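Local coordinates for protein fructose-bisphosphate aldolase (Slackia heliotrinireducens, PDB 4MOZ) that is an aldolase of the DeoC/LacD family, built as a TIM barrel of eight parallel strands surrounded by helices, at residues L175-R180 and A198-C203; A227-A232 and T236-A241. All coordinates share one frame; numbering follows the deposited sequence.

Contact 1: L175-R180 and A198-C203; sequences LWIYPR and AGVALC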
# COMPACT_ATOMS: atom_id res chain seq x y z
N LEU C 175 22.27 -11.32 -2.64
CA LEU C 175 21.91 -9.93 -2.39
C LEU C 175 23.07 -9.01 -2.74
O LEU C 175 24.19 -9.22 -2.29
CB LEU C 175 21.50 -9.74 -0.93
CG LEU C 175 20.26 -10.48 -0.42
CD1 LEU C 175 20.05 -10.20 1.06
CD2 LEU C 175 19.01 -10.10 -1.22
N TRP C 176 22.79 -8.01 -3.57
CA TRP C 176 23.72 -6.91 -3.77
C TRP C 176 23.44 -5.93 -2.68
O TRP C 176 22.31 -5.49 -2.52
CB TRP C 176 23.45 -6.22 -5.09
CG TRP C 176 23.98 -6.91 -6.32
CD1 TRP C 176 25.00 -6.48 -7.16
CD2 TRP C 176 23.50 -8.17 -6.91
NE1 TRP C 176 25.19 -7.37 -8.19
CE2 TRP C 176 24.32 -8.40 -8.10
CE3 TRP C 176 22.51 -9.10 -6.58
CZ2 TRP C 176 24.15 -9.52 -8.91
CZ3 TRP C 176 22.35 -10.22 -7.40
CH2 TRP C 176 23.14 -10.42 -8.54
N ILE C 177 24.45 -5.58 -1.90
CA ILE C 177 24.22 -4.60 -0.84
C ILE C 177 25.19 -3.44 -0.95
O ILE C 177 26.38 -3.57 -0.63
CB ILE C 177 24.22 -5.24 0.57
CG1 ILE C 177 23.18 -6.37 0.64
CG2 ILE C 177 23.92 -4.17 1.61
CD1 ILE C 177 22.86 -6.88 2.03
N TYR C 178 24.68 -2.32 -1.44
CA TYR C 178 25.46 -1.11 -1.64
C TYR C 178 24.90 0.02 -0.79
O TYR C 178 23.97 0.70 -1.21
CB TYR C 178 25.41 -0.68 -3.11
CG TYR C 178 25.95 -1.68 -4.10
CD1 TYR C 178 27.20 -2.27 -3.93
CD2 TYR C 178 25.22 -2.00 -5.24
CE1 TYR C 178 27.69 -3.18 -4.85
CE2 TYR C 178 25.71 -2.90 -6.17
CZ TYR C 178 26.94 -3.48 -5.97
OH TYR C 178 27.42 -4.37 -6.90
N PRO C 179 25.44 0.21 0.42
CA PRO C 179 24.99 1.35 1.21
C PRO C 179 25.15 2.64 0.42
O PRO C 179 26.26 3.02 0.03
CB PRO C 179 25.90 1.31 2.44
CG PRO C 179 26.21 -0.15 2.60
CD PRO C 179 26.35 -0.67 1.19
N ARG C 180 24.03 3.30 0.16
CA ARG C 180 24.01 4.48 -0.68
C ARG C 180 22.93 5.44 -0.22
O ARG C 180 21.82 5.04 0.10
CB ARG C 180 23.79 4.11 -2.15
CG ARG C 180 24.01 5.26 -3.12
CD ARG C 180 24.00 4.78 -4.57
NE ARG C 180 25.06 3.81 -4.82
CZ ARG C 180 25.06 2.93 -5.82
NH1 ARG C 180 24.05 2.88 -6.68
NH2 ARG C 180 26.08 2.08 -5.95
N ALA C 198 27.76 -6.67 4.62
CA ALA C 198 27.95 -8.11 4.59
C ALA C 198 27.18 -8.82 5.70
O ALA C 198 26.57 -9.86 5.47
CB ALA C 198 29.42 -8.46 4.65
N GLY C 199 27.20 -8.24 6.90
CA GLY C 199 26.48 -8.81 8.05
C GLY C 199 24.97 -8.78 7.90
O GLY C 199 24.27 -9.70 8.36
N VAL C 200 24.45 -7.73 7.27
CA VAL C 200 23.00 -7.61 7.04
C VAL C 200 22.49 -8.74 6.15
O VAL C 200 21.44 -9.34 6.44
CB VAL C 200 22.63 -6.23 6.44
CG1 VAL C 200 21.19 -6.22 5.93
CG2 VAL C 200 22.84 -5.13 7.47
N ALA C 201 23.25 -9.05 5.10
CA ALA C 201 22.88 -10.11 4.16
C ALA C 201 22.67 -11.45 4.87
O ALA C 201 21.74 -12.20 4.53
CB ALA C 201 23.92 -10.24 3.07
N LEU C 202 23.54 -11.75 5.83
CA LEU C 202 23.38 -12.94 6.67
C LEU C 202 22.07 -12.91 7.46
O LEU C 202 21.32 -13.89 7.47
CB LEU C 202 24.56 -13.12 7.63
CG LEU C 202 24.43 -14.26 8.65
CD1 LEU C 202 24.32 -15.62 7.98
CD2 LEU C 202 25.60 -14.25 9.62
N CYS C 203 21.79 -11.77 8.09
CA CYS C 203 20.59 -11.64 8.91
C CYS C 203 19.30 -11.80 8.11
O CYS C 203 18.31 -12.33 8.62
CB CYS C 203 20.60 -10.32 9.67
SG CYS C 203 21.93 -10.22 10.88

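Contact 2: A227-A232 and T236-A241; sequences AVASAA and TGLVCA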
# COMPACT_ATOMS: atom_id res chain seq x y z
N ALA C 227 38.54 -9.06 4.52
CA ALA C 227 38.52 -10.22 5.42
C ALA C 227 37.55 -10.04 6.59
O ALA C 227 36.88 -10.99 7.00
CB ALA C 227 39.92 -10.55 5.92
N VAL C 228 37.48 -8.82 7.11
CA VAL C 228 36.56 -8.48 8.20
C VAL C 228 35.10 -8.64 7.75
O VAL C 228 34.26 -9.14 8.51
CB VAL C 228 36.83 -7.05 8.73
CG1 VAL C 228 35.80 -6.64 9.77
CG2 VAL C 228 38.24 -6.97 9.31
N ALA C 229 34.82 -8.24 6.52
CA ALA C 229 33.48 -8.36 5.95
C ALA C 229 33.09 -9.82 5.70
O ALA C 229 31.96 -10.22 5.96
CB ALA C 229 33.37 -7.54 4.67
N SER C 230 34.05 -10.60 5.19
CA SER C 230 33.82 -12.02 4.95
C SER C 230 33.53 -12.75 6.26
O SER C 230 32.73 -13.69 6.29
CB SER C 230 35.03 -12.65 4.26
OG SER C 230 35.14 -12.16 2.93
N ALA C 231 34.18 -12.30 7.34
CA ALA C 231 33.94 -12.84 8.67
C ALA C 231 32.54 -12.47 9.16
O ALA C 231 31.81 -13.33 9.65
CB ALA C 231 35.01 -12.36 9.64
N ALA C 232 32.18 -11.19 9.01
CA ALA C 232 30.86 -10.68 9.42
C ALA C 232 29.70 -11.38 8.72
O ALA C 232 28.64 -11.58 9.32
CB ALA C 232 30.78 -9.18 9.20
N THR C 236 27.07 -16.84 5.13
CA THR C 236 26.72 -16.25 3.84
C THR C 236 28.02 -15.97 3.10
O THR C 236 28.90 -15.28 3.62
CB THR C 236 25.88 -14.95 4.01
OG1 THR C 236 24.60 -15.27 4.55
CG2 THR C 236 25.68 -14.23 2.67
N GLY C 237 28.15 -16.51 1.89
CA GLY C 237 29.36 -16.33 1.09
C GLY C 237 29.43 -14.93 0.51
O GLY C 237 28.46 -14.44 -0.08
N LEU C 238 30.58 -14.28 0.67
CA LEU C 238 30.76 -12.93 0.17
C LEU C 238 31.38 -12.97 -1.22
O LEU C 238 32.37 -13.66 -1.44
CB LEU C 238 31.63 -12.12 1.13
CG LEU C 238 31.99 -10.68 0.74
CD1 LEU C 238 32.22 -9.86 2.00
CD2 LEU C 238 33.21 -10.63 -0.18
N VAL C 239 30.79 -12.24 -2.15
CA VAL C 239 31.41 -12.08 -3.46
C VAL C 239 31.72 -10.61 -3.68
O VAL C 239 31.01 -9.73 -3.20
CB VAL C 239 30.57 -12.68 -4.63
CG1 VAL C 239 30.12 -14.09 -4.30
CG2 VAL C 239 29.38 -11.81 -4.97
N CYS C 240 32.82 -10.36 -4.37
CA CYS C 240 33.27 -9.00 -4.57
C CYS C 240 33.47 -8.72 -6.06
O CYS C 240 32.98 -9.47 -6.91
CB CYS C 240 34.56 -8.78 -3.78
SG CYS C 240 34.87 -7.06 -3.36
N ALA C 241 34.16 -7.63 -6.37
CA ALA C 241 34.43 -7.25 -7.75
C ALA C 241 35.82 -6.63 -7.91
O ALA C 241 36.33 -5.98 -6.99
CB ALA C 241 33.36 -6.28 -8.25
O HOH W 1 31.73 -14.99 4.01

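Contact 1: L175-R180 and A198-C203
Leu175 starts the contact on strand 172-177, facing helix 191-204. CD1 of Leu175 rests against the helix backbone, 4.2 Å from CA of Ala201. CD1 of Leu175 lies 4.4 Å from CB of Ala201, a loose apolar touch. Trp176 turns its side chain the other way. Its indole makes a cation-pi contact with Lys102, and CZ of Tyr178 lies at the edge of the indole, in its plane. Ile177 returns to the helix side and makes the closest contact. Its CG1 branch stands beside the backbone N, with CG1 anti to the carbonyl carbon (chi1 -56°). The second torsion is extended (chi2 -167°), which carries CD1 out to the helix. CD1 of Ile177 lies 3.7 Å from CB of Ala201 and 4.3 Å from CG1 of Val200. One methyl bridges two successive helix residues.

The axes of the short segments 175-177 and 198-203 run roughly antiparallel, at 147°, and approach to 9.0 Å. This is the first half of a beta-alpha-beta unit of the TIM barrel, which continues into strand 208-210. Leu145 adds to the same layer by touching both Leu175 and Ile177. On the helix, Val200 packs on Leu49 of a second subunit. The touching side chains are all aliphatic and buried. The contact therefore rests on shape and exclusion of water, and the small Ala201 probably lets the branched strand side chains come close to the helix.

Contact 2: A227-A232 and T236-A241
Leu238 meets Ala229 and Ser230 with no flat side-chain group on either segment, so the packing has no ring faces or edges to match. It is methyl against methyl and hydroxyl. The segments form the second half of a beta-alpha-beta unit of the TIM barrel, where helix 222-232 turns back into strand 237-240. Three residues separate the two segments.

CB of Leu238 points toward the helix. With CG anti to the backbone N (chi1 177°), CD1 meets Ala229 and Ser230 and does most of the touching. CD1 of Leu238 lies 3.7 Å from CB of Ala229 and 3.8 Å from the backbone N of Ser230. The hydroxyl of Ser230 lies alongside the leucine chain, with OG 3.8 Å from CD1 and 4.0 Å from CD2 of Leu238. These are packing contacts. OG of Ser230 is hydrogen-bonded to O of Gly262, with a weak hydrogen bond to O of Leu226 in its own helix. Leu226 also packs on Leu238, and Val209 of the neighbouring strand touches it too.

At the end of the helix, O of Ala232 accepts a hydrogen bond from NZ of Lys45 of a second subunit. Between the two segments the polar link is indirect. One water donates to both, 2.8 Å from Ser230 O and 2.9 Å from Thr236 O.

In the fold
Contacts 1 and 2 belong to successive beta-alpha-beta units of the same barrel and share its parallel sheet. Strand 208-210 ends the unit of contact 1 and starts that of contact 2. Their centres are about 10 Å apart, and they touch: Ala198 packs on Ala229 and Leu238, and Leu202 on Thr236 and Ala232. Both are buried between sheet and helices, yet the touching residues of contact 1 are all buried, while Ser230 of contact 2 is partly exposed. Contact 1 is purely aliphatic. Contact 2 adds a hydroxyl and a bridging water near its short turn. Each also borders the second subunit.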